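Local atomic coordinates of PilM (Pseudomonas aeruginosa, PDB entry 3HG9), a protein that is of unknown function but probably takes part in building or operating a plasmid-encoded pilus. Residues G35-S39 against G59-A63; L21-L26 against L45-F51. One frame throughout, in Å; residues are numbered along the deposited sequence.

Contact 1: residues G35-S39 against G59-A63; sequences GFSGS and GYIAA
I61, on the first strand of the antiparallel hairpin 57-62/65-70, pushes its side chain into loop 35-39, which runs roughly antiparallel to the strand without forming a backbone hydrogen-bond ladder with it. CB and the two branches of I61 each meet a different part of the loop. CB of I61 packs on the amide N of G38 at 3.6 Å, while CG2 of I61 lies 3.6 Å from the carbonyl O of F36. The CG1 branch ends at CD1, 4.1 Å from CD1 of the F36 ring, with the two side chains nearly perpendicular to each other. CA of S37 makes a CA-H...O contact with I61 O; its OG turns to its own loop and makes a weak hydrogen bond to F36 O. On its other edge the strand pairs with 65-70, where Y60 has backbone bonds with Y67; Y60 also packs on P111 of the second subunit. S39 holds the far end of the loop. Its OG sits in the plane of the Y60 ring, beside CD1, and donates a hydrogen bond to G59 O (OG to O, 3.0 Å) that meets a lone pair in the carbonyl plane, with a C=O...OG angle of 141°.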
ATOM      1  N   GLY B  35       4.427  20.279   2.325  1.00 55.92           N
ATOM      2  CA  GLY B  35       4.797  21.166   1.223  1.00 55.69           C
ATOM      3  C   GLY B  35       6.291  21.048   1.009  1.00 55.54           C
ATOM      4  O   GLY B  35       7.067  21.815   1.581  1.00 55.83           O
ATOM      5  N   PHE B  36       6.693  20.057   0.216  1.00 54.99           N
ATOM      6  CA  PHE B  36       8.100  19.786  -0.030  1.00 54.25           C
ATOM      7  C   PHE B  36       8.248  18.867  -1.227  1.00 53.66           C
ATOM      8  O   PHE B  36       7.410  17.974  -1.434  1.00 54.02           O
ATOM      9  CB  PHE B  36       8.730  19.111   1.188  1.00 54.37           C
ATOM     10  CG  PHE B  36      10.238  19.067   1.143  1.00 54.32           C
ATOM     11  CD1 PHE B  36      10.940  18.059   1.814  1.00 52.91           C
ATOM     12  CD2 PHE B  36      10.962  20.034   0.427  1.00 55.47           C
ATOM     13  CE1 PHE B  36      12.340  18.012   1.797  1.00 51.77           C
ATOM     14  CE2 PHE B  36      12.380  20.009   0.400  1.00 55.56           C
ATOM     15  CZ  PHE B  36      13.064  18.982   1.100  1.00 54.65           C
ATOM     16  N   SER B  37       9.310  19.070  -2.006  1.00 51.93           N
ATOM     17  CA  SER B  37       9.563  18.155  -3.108  1.00 50.47           C
ATOM     18  C   SER B  37      10.965  17.572  -3.150  1.00 48.91           C
ATOM     19  O   SER B  37      11.754  17.775  -4.064  1.00 47.76           O
ATOM     20  CB  SER B  37       9.076  18.717  -4.442  1.00 50.89           C
ATOM     21  OG  SER B  37       7.664  18.628  -4.489  1.00 51.82           O
ATOM     22  N   GLY B  38      11.210  16.744  -2.139  1.00 48.73           N
ATOM     23  CA  GLY B  38      12.502  16.115  -1.923  1.00 46.85           C
ATOM     24  C   GLY B  38      13.609  17.152  -1.902  1.00 45.60           C
ATOM     25  O   GLY B  38      13.390  18.350  -1.738  1.00 45.36           O
ATOM     26  N   SER B  39      14.827  16.700  -2.079  1.00 44.59           N
ATOM     27  CA  SER B  39      15.136  15.334  -2.213  1.00 43.53           C
ATOM     28  C   SER B  39      16.063  15.298  -1.051  1.00 42.77           C
ATOM     29  O   SER B  39      17.268  15.242  -1.258  1.00 45.35           O
ATOM     30  CB  SER B  39      15.899  15.094  -3.505  1.00 43.38           C
ATOM     31  OG  SER B  39      15.251  14.109  -4.308  1.00 45.66           O
ATOM     32  N   GLY B  59      15.965   8.999  -2.838  1.00 29.30           N
ATOM     33  CA  GLY B  59      14.602   9.185  -2.442  1.00 30.15           C
ATOM     34  C   GLY B  59      14.137  10.491  -3.016  1.00 31.88           C
ATOM     35  O   GLY B  59      14.987  11.296  -3.346  1.00 30.95           O
ATOM     36  N   TYR B  60      12.803  10.701  -3.105  1.00 33.08           N
ATOM     37  CA  TYR B  60      12.170  11.933  -3.627  1.00 35.01           C
ATOM     38  C   TYR B  60      10.828  12.144  -2.890  1.00 37.15           C
ATOM     39  O   TYR B  60      10.322  11.255  -2.187  1.00 38.36           O
ATOM     40  CB  TYR B  60      11.931  11.787  -5.150  1.00 35.54           C
ATOM     41  CG  TYR B  60      11.776  13.066  -5.974  1.00 36.62           C
ATOM     42  CD1 TYR B  60      12.813  14.008  -6.025  1.00 40.24           C
ATOM     43  CD2 TYR B  60      10.624  13.321  -6.743  1.00 34.48           C
ATOM     44  CE1 TYR B  60      12.696  15.194  -6.777  1.00 39.87           C
ATOM     45  CE2 TYR B  60      10.505  14.498  -7.506  1.00 33.53           C
ATOM     46  CZ  TYR B  60      11.563  15.433  -7.516  1.00 38.55           C
ATOM     47  OH  TYR B  60      11.550  16.629  -8.221  1.00 37.76           O
ATOM     48  N   ILE B  61      10.226  13.301  -3.035  1.00 37.89           N
ATOM     49  CA  ILE B  61       8.887  13.436  -2.548  1.00 38.27           C
ATOM     50  C   ILE B  61       8.272  14.174  -3.694  1.00 40.43           C
ATOM     51  O   ILE B  61       8.973  14.886  -4.473  1.00 39.62           O
ATOM     52  CB  ILE B  61       8.789  14.218  -1.201  1.00 38.35           C
ATOM     53  CG1 ILE B  61       9.489  13.422  -0.099  1.00 39.17           C
ATOM     54  CG2 ILE B  61       7.311  14.472  -0.776  1.00 37.65           C
ATOM     55  CD1 ILE B  61       9.744  14.159   1.180  1.00 38.62           C
ATOM     56  N   ALA B  62       6.970  13.974  -3.823  1.00 41.12           N
ATOM     57  CA  ALA B  62       6.182  14.636  -4.827  1.00 42.31           C
ATOM     58  C   ALA B  62       4.719  14.450  -4.351  1.00 43.30           C
ATOM     59  O   ALA B  62       4.323  13.330  -3.998  1.00 43.75           O
ATOM     60  CB  ALA B  62       6.434  13.996  -6.175  1.00 42.95           C
ATOM     61  N   ALA B  63       3.941  15.545  -4.311  1.00 43.62           N
ATOM     62  CA  ALA B  63       2.832  15.645  -3.369  1.00 43.66           C
ATOM     63  C   ALA B  63       3.489  15.356  -2.023  1.00 42.96           C
ATOM     64  O   ALA B  63       4.716  15.264  -1.982  1.00 44.21           O
ATOM     65  CB  ALA B  63       1.717  14.612  -3.702  1.00 43.38           C
TER

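Contact 2: residues L21-L26 against L45-F51; sequences LYRSRL and LGLPAWF
L47 lies between Y22 and R25 of helix 12-31 and divides its two methyls between them, in a mainly apolar clasp of an irregular loop on one side of the helix. CD1 of L47 approaches the Y22 ring obliquely, 4.0 Å from Y22 CD1. CD2 of L47 instead presses on R25 CG at 3.3 Å, the two side chains running alongside but pointing opposite ways, and also reaches CD2 of L21. Y22 is shared with L45: with its CG anti to the backbone N (chi1 -178°), the ring extends to the loop, and L45 CD2 lies 3.3 Å from Y22 CE1 in another oblique approach. R25 lies along the loop backbone. A bend at chi2 (-55°) leads its chain past L45 O, and the carbonyl O of G46 stands 3.9 Å above the guanidinium plane, over its centre. This is not a hydrogen bond, though the carbonyl dipole would probably suit the positive charge. At the other end L21 splits as L47 does. Its CD2 lies over one face of the F51 ring, 4.4 Å from CZ, whereas its CD1 comes within 4.1 Å of CH2 of W50, whose indole has P48 CB above one face. Earlier in the same loop, D42 touches Y22 and L47, and P40 touches L26 and L45. The helix in turn rests on strand 65-70, with Y22 and R23 on A68 and L26 on S66, while R23 makes a salt bridge to D88 of the second subunit.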
ATOM      1  N   LEU B  21      13.819   0.821   4.871  1.00 30.67           N
ATOM      2  CA  LEU B  21      14.126   1.607   6.018  1.00 31.40           C
ATOM      3  C   LEU B  21      14.309   3.090   5.660  1.00 30.66           C
ATOM      4  O   LEU B  21      13.894   3.975   6.423  1.00 29.46           O
ATOM      5  CB  LEU B  21      15.382   1.038   6.608  1.00 32.15           C
ATOM      6  CG  LEU B  21      15.891   1.705   7.844  1.00 35.86           C
ATOM      7  CD1 LEU B  21      16.815   0.639   8.392  1.00 39.92           C
ATOM      8  CD2 LEU B  21      16.627   3.028   7.522  1.00 35.18           C
ATOM      9  N   TYR B  22      14.938   3.369   4.518  1.00 31.44           N
ATOM     10  CA  TYR B  22      15.169   4.791   4.077  1.00 30.85           C
ATOM     11  C   TYR B  22      13.839   5.389   3.699  1.00 31.26           C
ATOM     12  O   TYR B  22      13.472   6.495   4.121  1.00 29.58           O
ATOM     13  CB  TYR B  22      16.033   4.799   2.856  1.00 30.53           C
ATOM     14  CG  TYR B  22      16.412   6.139   2.307  1.00 26.56           C
ATOM     15  CD1 TYR B  22      17.504   6.829   2.803  1.00 25.20           C
ATOM     16  CD2 TYR B  22      15.755   6.658   1.181  1.00 27.83           C
ATOM     17  CE1 TYR B  22      17.882   8.115   2.238  1.00 27.18           C
ATOM     18  CE2 TYR B  22      16.126   7.904   0.597  1.00 25.83           C
ATOM     19  CZ  TYR B  22      17.163   8.620   1.130  1.00 23.23           C
ATOM     20  OH  TYR B  22      17.512   9.809   0.528  1.00 28.04           O
ATOM     21  N   ARG B  23      13.092   4.603   2.933  1.00 32.39           N
ATOM     22  CA  ARG B  23      11.739   4.981   2.570  1.00 33.71           C
ATOM     23  C   ARG B  23      10.932   5.524   3.766  1.00 35.17           C
ATOM     24  O   ARG B  23      10.230   6.567   3.680  1.00 36.87           O
ATOM     25  CB  ARG B  23      10.964   3.806   1.917  1.00 33.42           C
ATOM     26  CG  ARG B  23       9.604   4.304   1.357  1.00 32.05           C
ATOM     27  CD  ARG B  23       8.826   3.267   0.641  1.00 34.52           C
ATOM     28  NE  ARG B  23       8.024   2.449   1.559  1.00 34.91           N
ATOM     29  CZ  ARG B  23       7.105   1.566   1.168  1.00 37.76           C
ATOM     30  NH1 ARG B  23       6.880   1.418  -0.129  1.00 35.54           N
ATOM     31  NH2 ARG B  23       6.419   0.816   2.071  1.00 37.56           N
ATOM     32  N   SER B  24      10.996   4.827   4.882  1.00 34.82           N
ATOM     33  CA  SER B  24      10.139   5.233   5.973  1.00 34.11           C
ATOM     34  C   SER B  24      10.570   6.534   6.586  1.00 34.60           C
ATOM     35  O   SER B  24       9.727   7.284   7.089  1.00 35.96           O
ATOM     36  CB  SER B  24      10.094   4.136   7.020  1.00 33.55           C
ATOM     37  OG  SER B  24       9.350   3.081   6.526  1.00 28.79           O
ATOM     38  N   ARG B  25      11.875   6.796   6.582  1.00 35.39           N
ATOM     39  CA  ARG B  25      12.413   8.129   6.987  1.00 35.14           C
ATOM     40  C   ARG B  25      11.944   9.267   6.128  1.00 34.46           C
ATOM     41  O   ARG B  25      11.734  10.346   6.617  1.00 35.06           O
ATOM     42  CB  ARG B  25      13.924   8.126   6.968  1.00 35.26           C
ATOM     43  CG  ARG B  25      14.475   7.166   7.960  1.00 38.39           C
ATOM     44  CD  ARG B  25      13.930   7.471   9.338  1.00 42.41           C
ATOM     45  NE  ARG B  25      14.620   6.656  10.329  1.00 45.23           N
ATOM     46  CZ  ARG B  25      14.432   6.756  11.638  1.00 48.53           C
ATOM     47  NH1 ARG B  25      13.566   7.655  12.111  1.00 49.57           N
ATOM     48  NH2 ARG B  25      15.112   5.954  12.462  1.00 50.17           N
ATOM     49  N   LEU B  26      11.832   9.049   4.828  1.00 35.18           N
ATOM     50  CA  LEU B  26      11.075   9.982   3.979  1.00 36.00           C
ATOM     51  C   LEU B  26       9.578   9.996   4.329  1.00 37.73           C
ATOM     52  O   LEU B  26       9.033  11.070   4.490  1.00 39.23           O
ATOM     53  CB  LEU B  26      11.194   9.621   2.517  1.00 34.96           C
ATOM     54  CG  LEU B  26      12.543   9.628   1.830  1.00 36.29           C
ATOM     55  CD1 LEU B  26      12.310   8.921   0.500  1.00 34.98           C
ATOM     56  CD2 LEU B  26      13.039  11.081   1.623  1.00 31.22           C
ATOM     57  N   LEU B  45      16.137  13.549   7.571  1.00 43.57           N
ATOM     58  CA  LEU B  45      15.759  12.124   7.685  1.00 43.03           C
ATOM     59  C   LEU B  45      16.058  11.560   9.113  1.00 44.21           C
ATOM     60  O   LEU B  45      15.167  11.011   9.765  1.00 45.91           O
ATOM     61  CB  LEU B  45      16.370  11.298   6.539  1.00 41.69           C
ATOM     62  CG  LEU B  45      15.895  11.426   5.074  1.00 37.63           C
ATOM     63  CD1 LEU B  45      16.141  12.715   4.533  1.00 34.36           C
ATOM     64  CD2 LEU B  45      16.644  10.515   4.180  1.00 36.34           C
ATOM     65  N   GLY B  46      17.264  11.735   9.641  1.00 44.82           N
ATOM     66  CA  GLY B  46      17.515  11.372  11.056  1.00 44.80           C
ATOM     67  C   GLY B  46      17.875   9.910  11.136  1.00 45.26           C
ATOM     68  O   GLY B  46      17.520   9.183  12.092  1.00 45.75           O
ATOM     69  N   LEU B  47      18.555   9.472  10.085  1.00 44.45           N
ATOM     70  CA  LEU B  47      18.847   8.064   9.909  1.00 43.07           C
ATOM     71  C   LEU B  47      19.719   7.557  11.065  1.00 43.37           C
ATOM     72  O   LEU B  47      20.346   8.358  11.794  1.00 43.98           O
ATOM     73  CB  LEU B  47      19.518   7.846   8.538  1.00 42.04           C
ATOM     74  CG  LEU B  47      18.605   8.035   7.336  1.00 37.64           C
ATOM     75  CD1 LEU B  47      19.394   8.142   6.133  1.00 34.74           C
ATOM     76  CD2 LEU B  47      17.691   6.830   7.213  1.00 34.91           C
ATOM     77  N   PRO B  48      19.726   6.229  11.269  1.00 43.38           N
ATOM     78  CA  PRO B  48      20.568   5.630  12.305  1.00 42.38           C
ATOM     79  C   PRO B  48      22.060   5.915  12.147  1.00 41.70           C
ATOM     80  O   PRO B  48      22.568   6.059  11.030  1.00 41.74           O
ATOM     81  CB  PRO B  48      20.307   4.113  12.161  1.00 43.26           C
ATOM     82  CG  PRO B  48      19.118   3.963  11.148  1.00 43.80           C
ATOM     83  CD  PRO B  48      18.608   5.340  10.844  1.00 42.79           C
ATOM     84  N   ALA B  49      22.734   5.946  13.300  1.00 40.60           N
ATOM     85  CA  ALA B  49      24.136   6.187  13.424  1.00 39.51           C
ATOM     86  C   ALA B  49      24.847   5.284  12.455  1.00 38.48           C
ATOM     87  O   ALA B  49      25.531   5.762  11.518  1.00 37.09           O
ATOM     88  CB  ALA B  49      24.604   5.926  14.889  1.00 39.10           C
ATOM     89  N   TRP B  50      24.634   3.982  12.679  1.00 37.31           N
ATOM     90  CA  TRP B  50      25.340   2.906  11.946  1.00 36.51           C
ATOM     91  C   TRP B  50      25.102   2.883  10.431  1.00 35.85           C
ATOM     92  O   TRP B  50      25.964   2.443   9.667  1.00 35.06           O
ATOM     93  CB  TRP B  50      24.913   1.550  12.487  1.00 36.49           C
ATOM     94  CG  TRP B  50      23.436   1.405  12.886  1.00 35.21           C
ATOM     95  CD1 TRP B  50      22.889   1.584  14.153  1.00 35.84           C
ATOM     96  CD2 TRP B  50      22.348   0.943  12.052  1.00 37.55           C
ATOM     97  NE1 TRP B  50      21.528   1.284  14.137  1.00 33.77           N
ATOM     98  CE2 TRP B  50      21.173   0.911  12.858  1.00 36.19           C
ATOM     99  CE3 TRP B  50      22.246   0.582  10.688  1.00 39.12           C
ATOM    100  CZ2 TRP B  50      19.921   0.520  12.345  1.00 36.30           C
ATOM    101  CZ3 TRP B  50      21.007   0.207  10.184  1.00 38.82           C
ATOM    102  CH2 TRP B  50      19.863   0.155  11.019  1.00 38.90           C
ATOM    103  N   PHE B  51      23.909   3.321  10.015  1.00 34.81           N
ATOM    104  CA  PHE B  51      23.508   3.294   8.616  1.00 33.27           C
ATOM    105  C   PHE B  51      24.355   4.233   7.809  1.00 34.33           C
ATOM    106  O   PHE B  51      24.348   5.453   8.080  1.00 34.53           O
ATOM    107  CB  PHE B  51      22.069   3.759   8.513  1.00 32.73           C
ATOM    108  CG  PHE B  51      21.408   3.395   7.250  1.00 27.28           C
ATOM    109  CD1 PHE B  51      21.101   2.065   6.981  1.00 24.90           C
ATOM    110  CD2 PHE B  51      21.028   4.380   6.328  1.00 29.34           C
ATOM    111  CE1 PHE B  51      20.478   1.718   5.823  1.00 23.27           C
ATOM    112  CE2 PHE B  51      20.412   4.030   5.094  1.00 24.53           C
ATOM    113  CZ  PHE B  51      20.114   2.711   4.867  1.00 26.31           C
TER

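From the N terminus, helix 12-31 supplies the first half of contact 2 at 21-26. The chain then leaves the helix, lays down 35-39, and returns to the helix at 45-51, where contact 2 closes its loop. Contact 1 closes later, when strand 57-62 brings 59-63 alongside 35-39. The two closures therefore cross: each has one segment within the span of the other. Together they fix both ends of the long connection between helix and hairpin, one end to the strand and the other to the helix. The contacts also touch directly, since Y22 CE2 lies 3.6 Å from G59 N and L26 CD1 packs on G59 CA, joining helix, loop and hairpin.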